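Local coordinates for soluble lytic murein transglycosylase (Escherichia coli, PDB 1QSA), which cleaves the glycosidic bonds between N-acetylmuramic acid and N-acetylglucosamine in peptidoglycan, forming a 1,6-anhydro bond in the muramic acid product, at residues A[489-492]-A[497-500]; A[493-498]-A[550-555]. All coordinates share one frame; numbering follows the deposited sequence.

Contact 1 (A[489-492]-A[497-500]). With SO4 (sulfate ion), chain J.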
loop_
_atom_site.group_PDB
_atom_site.type_symbol
_atom_site.label_atom_id
_atom_site.label_comp_id
_atom_site.label_asym_id
_atom_site.label_seq_id
_atom_site.Cartn_x
_atom_site.Cartn_y
_atom_site.Cartn_z
ATOM N N VAL A 489 -0.320 -0.997 11.049
ATOM C CA VAL A 489 0.127 -0.247 12.227
ATOM C C VAL A 489 -1.021 0.089 13.185
ATOM O O VAL A 489 -0.819 0.747 14.205
ATOM C CB VAL A 489 0.925 1.038 11.859
ATOM C CG1 VAL A 489 2.241 0.659 11.181
ATOM C CG2 VAL A 489 0.104 1.950 10.958
ATOM N N GLY A 490 -2.233 -0.336 12.837
ATOM C CA GLY A 490 -3.377 -0.110 13.709
ATOM C C GLY A 490 -4.339 1.017 13.380
ATOM O O GLY A 490 -5.231 1.284 14.198
ATOM N N ALA A 491 -4.158 1.698 12.237
ATOM C CA ALA A 491 -5.067 2.803 11.840
ATOM C C ALA A 491 -6.410 2.138 11.589
ATOM O O ALA A 491 -6.487 1.151 10.857
ATOM C CB ALA A 491 -4.558 3.522 10.591
ATOM N N SER A 492 -7.477 2.739 12.097
ATOM C CA SER A 492 -8.772 2.089 12.047
ATOM C C SER A 492 -9.952 2.799 11.411
ATOM O O SER A 492 -10.141 4.007 11.587
ATOM C CB SER A 492 -9.182 1.690 13.464
ATOM O OG SER A 492 -8.259 0.774 14.033
ATOM N N ILE A 497 -8.135 6.223 11.711
ATOM C CA ILE A 497 -7.712 6.888 12.931
ATOM C C ILE A 497 -6.816 5.992 13.778
ATOM O O ILE A 497 -7.164 4.848 14.063
ATOM C CB ILE A 497 -8.952 7.288 13.756
ATOM C CG1 ILE A 497 -9.867 8.202 12.923
ATOM C CG2 ILE A 497 -8.526 8.072 14.995
ATOM C CD1 ILE A 497 -11.229 8.435 13.579
ATOM N N MET A 498 -5.646 6.521 14.152
ATOM C CA MET A 498 -4.701 5.792 15.009
ATOM C C MET A 498 -5.216 5.897 16.455
ATOM O O MET A 498 -5.807 6.905 16.838
ATOM C CB MET A 498 -3.299 6.407 14.898
ATOM C CG MET A 498 -2.585 6.130 13.564
ATOM S SD MET A 498 -2.112 4.412 13.380
ATOM C CE MET A 498 -0.705 4.317 14.525
ATOM N N PRO A 499 -5.020 4.846 17.269
ATOM C CA PRO A 499 -5.478 4.856 18.664
ATOM C C PRO A 499 -4.969 6.071 19.440
ATOM O O PRO A 499 -5.724 6.697 20.173
ATOM C CB PRO A 499 -4.916 3.544 19.219
ATOM C CG PRO A 499 -4.942 2.641 18.007
ATOM C CD PRO A 499 -4.437 3.541 16.904
ATOM N N GLY A 500 -3.703 6.430 19.233
ATOM C CA GLY A 500 -3.130 7.581 19.925
ATOM C C GLY A 500 -3.831 8.875 19.541
ATOM O O GLY A 500 -4.145 9.709 20.393
HETATM S S SO4 J . -0.446 4.671 18.564
HETATM O O1 SO4 J . -0.530 3.196 18.540
HETATM O O2 SO4 J . -1.610 5.249 17.863
HETATM O O3 SO4 J . -0.413 5.143 19.965
HETATM O O4 SO4 J . 0.789 5.102 17.872
#

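Contact 2 (A[493-498]-A[550-555]). With GOL (glycerol), chain U.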
loop_
_atom_site.group_PDB
_atom_site.type_symbol
_atom_site.label_atom_id
_atom_site.label_comp_id
_atom_site.label_asym_id
_atom_site.label_seq_id
_atom_site.Cartn_x
_atom_site.Cartn_y
_atom_site.Cartn_z
ATOM N N GLY A 493 -10.766 2.002 10.724
ATOM C CA GLY A 493 -12.005 2.500 10.166
ATOM C C GLY A 493 -12.026 3.467 9.013
ATOM O O GLY A 493 -11.020 3.671 8.332
ATOM N N LEU A 494 -13.174 4.133 8.883
ATOM C CA LEU A 494 -13.439 5.032 7.760
ATOM C C LEU A 494 -12.424 6.113 7.529
ATOM O O LEU A 494 -12.040 6.358 6.389
ATOM C CB LEU A 494 -14.832 5.658 7.876
ATOM C CG LEU A 494 -16.029 4.704 7.713
ATOM C CD1 LEU A 494 -17.311 5.475 8.024
ATOM C CD2 LEU A 494 -16.067 4.085 6.304
ATOM N N MET A 495 -11.938 6.705 8.614
ATOM C CA MET A 495 -10.962 7.784 8.490
ATOM C C MET A 495 -9.564 7.377 8.951
ATOM O O MET A 495 -8.685 8.225 9.123
ATOM C CB MET A 495 -11.487 9.045 9.188
ATOM C CG MET A 495 -12.803 9.509 8.554
ATOM S SD MET A 495 -13.473 11.028 9.227
ATOM C CE MET A 495 -12.295 12.229 8.555
ATOM N N GLN A 496 -9.368 6.058 9.086
ATOM C CA GLN A 496 -8.080 5.467 9.454
ATOM C C GLN A 496 -7.403 6.186 10.609
ATOM O O GLN A 496 -6.273 6.683 10.505
ATOM C CB GLN A 496 -7.182 5.388 8.211
ATOM C CG GLN A 496 -7.633 4.293 7.215
ATOM C CD GLN A 496 -7.353 2.910 7.753
ATOM O OE1 GLN A 496 -6.222 2.424 7.683
ATOM N NE2 GLN A 496 -8.364 2.283 8.332
ATOM N N ILE A 497 -8.135 6.223 11.711
ATOM C CA ILE A 497 -7.712 6.888 12.931
ATOM C C ILE A 497 -6.816 5.992 13.778
ATOM O O ILE A 497 -7.164 4.848 14.063
ATOM C CB ILE A 497 -8.952 7.288 13.756
ATOM C CG1 ILE A 497 -9.867 8.202 12.923
ATOM C CG2 ILE A 497 -8.526 8.072 14.995
ATOM C CD1 ILE A 497 -11.229 8.435 13.579
ATOM N N MET A 498 -5.646 6.521 14.152
ATOM C CA MET A 498 -4.701 5.792 15.009
ATOM C C MET A 498 -5.216 5.897 16.455
ATOM O O MET A 498 -5.807 6.905 16.838
ATOM C CB MET A 498 -3.299 6.407 14.898
ATOM C CG MET A 498 -2.585 6.130 13.564
ATOM S SD MET A 498 -2.112 4.412 13.380
ATOM C CE MET A 498 -0.705 4.317 14.525
ATOM N N ALA A 550 -2.324 17.445 4.260
ATOM C CA ALA A 550 -0.944 17.068 4.521
ATOM C C ALA A 550 -0.724 16.778 6.009
ATOM O O ALA A 550 -0.046 15.805 6.354
ATOM C CB ALA A 550 0.004 18.166 4.039
ATOM N N ALA A 551 -1.326 17.589 6.875
ATOM C CA ALA A 551 -1.198 17.411 8.327
ATOM C C ALA A 551 -1.908 16.129 8.793
ATOM O O ALA A 551 -1.408 15.425 9.670
ATOM C CB ALA A 551 -1.748 18.640 9.078
ATOM N N TYR A 552 -3.041 15.790 8.180
ATOM C CA TYR A 552 -3.768 14.582 8.568
ATOM C C TYR A 552 -2.929 13.344 8.246
ATOM O O TYR A 552 -2.841 12.418 9.047
ATOM C CB TYR A 552 -5.125 14.517 7.849
ATOM C CG TYR A 552 -6.104 13.515 8.440
ATOM C CD1 TYR A 552 -6.099 12.173 8.030
ATOM C CD2 TYR A 552 -7.018 13.908 9.421
ATOM C CE1 TYR A 552 -6.983 11.241 8.591
ATOM C CE2 TYR A 552 -7.907 12.985 9.994
ATOM C CZ TYR A 552 -7.878 11.653 9.573
ATOM O OH TYR A 552 -8.726 10.737 10.161
ATOM N N ASN A 553 -2.236 13.373 7.116
ATOM C CA ASN A 553 -1.407 12.239 6.687
ATOM C C ASN A 553 -0.007 12.167 7.333
ATOM O O ASN A 553 0.422 11.095 7.773
ATOM C CB ASN A 553 -1.277 12.251 5.152
ATOM C CG ASN A 553 -0.444 11.092 4.615
ATOM O OD1 ASN A 553 0.678 11.282 4.181
ATOM N ND2 ASN A 553 -1.000 9.885 4.649
ATOM N N ALA A 554 0.668 13.312 7.419
ATOM C CA ALA A 554 2.037 13.386 7.927
ATOM C C ALA A 554 2.251 14.046 9.282
ATOM O O ALA A 554 3.367 14.012 9.813
ATOM C CB ALA A 554 2.933 14.068 6.876
ATOM N N GLY A 555 1.208 14.641 9.844
ATOM C CA GLY A 555 1.333 15.300 11.140
ATOM C C GLY A 555 1.575 16.796 10.992
ATOM O O GLY A 555 2.263 17.230 10.068
HETATM C C1 GOL U . -4.217 9.049 12.086
HETATM O O1 GOL U . -4.967 9.138 13.283
HETATM C C2 GOL U . -4.816 9.946 11.005
HETATM O O2 GOL U . -4.084 9.772 9.781
HETATM C C3 GOL U . -4.775 11.420 11.426
HETATM O O3 GOL U . -3.446 11.881 11.598
#

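Contact 1 (A[489-492]-A[497-500])
Ser492 and Ile497 hold the two segments together through a reciprocal pair of backbone hydrogen bonds. Ser492 N gives its hydrogen to Ile497 O at 2.9 Å, approaching from above the carbonyl plane, and Ile497 N returns a bond to Ser492 O at 3.0 Å. Ser492 O also accepts from Asn526 of helix 523-540, so this buried carbonyl has two donors.

The apolar part of the contact belongs to Met498. Bends at chi2 and chi3 (-69° and -74°) fold its thioether back over 489-491, although its CB starts out away from them. Met498 SD lies 3.8 Å from Ala491 CB and 4.1 Å from Val489 CG2, while Met498 CE rests 3.6 Å from Val489 O. A flexible, unbranched methionine suits this curled path, and the small Ala491 lets the sulfur settle close to the backbone. Gly490, at phi 102°, has a conformation in which a side chain would press on the preceding carbonyl; Gly490 O lies 3.6 Å from Pro499 CD.

The pairing is a single antiparallel bridge closing a short hairpin-like loop between helices 468-479 and 499-509, within the Slt-type domain; Ala491 lies about 6 Å from Glu478, the predicted active-site residue, side chain to side chain.

One hydrogen bond to the bound ion, a sulfate probably from the crystallisation liquor, comes at the start of helix 499-509. Met498 is the N-cap residue and Pro499, whose ring nitrogen has no hydrogen to offer, fits the first turn. Gly500 N donates to sulfate O2 at 2.8 Å, the anion sitting where the helix dipole would probably favour negative charge.

Contact 2 (A[493-498]-A[550-555])
Tyr552 reaches from helix 545-554 to loop 493-498, where Tyr552 OH donates a hydrogen bond of 2.7 Å to Met495 O. With Tyr552 CG opposite the backbone N (chi1 -165°), the ring extends to the loop. Met495 O meets the ring at its edge, in plane, and Met495 CB sits 3.4 Å from Tyr552 OH, their side chains crossing at about a right angle. Ile497 CG1 flanks Tyr552 OH at 3.9 Å. A phenylalanine in place of Tyr552 lacks the hydroxyl and would probably leave Met495 O without this donor.

A glycerol, probably from the crystallisation liquor, covers one face of the Tyr552 ring, glycerol C3 3.5 Å above the plane; glycerol O2 and O3 donate to Tyr552 O, and glycerol O1 accepts from Met498 N at 2.8 Å. A bend at chi2 (-71°) turns Gln496 back, and Gln496 NE2 donates almost straight (N-H...O 176°) to a lone pair of Gly493 O, while Gln496 N binds that same oxygen.

Gln496 ends a type I beta turn from Gly493 and, with Ile497, faces Ser492 as a G1 bulge. Tyr552 also touches Glu478, the predicted active-site residue, placing its bond to Met495 O in the active-site region of the lysozyme-like Slt domain.

Contact 1 and contact 2 lie with their centres about 8 Å apart, and share Ile497 and Met498. Along the chain, 489-492 leads directly into the turn 493-496, which contact 1 closes, and helix 499-509 follows; 550-555 comes some fifty residues later, at the end of helix 545-554. Contact 1 is thus local, shaping the loop itself, whereas contact 2 ties that shaped loop to a helix distant in sequence. All four segments belong to the Slt-type domain, on the same side of the chain's centre, and both contacts come close to Glu478 on helix 468-479, so together they build part of the surroundings of the predicted catalytic residue.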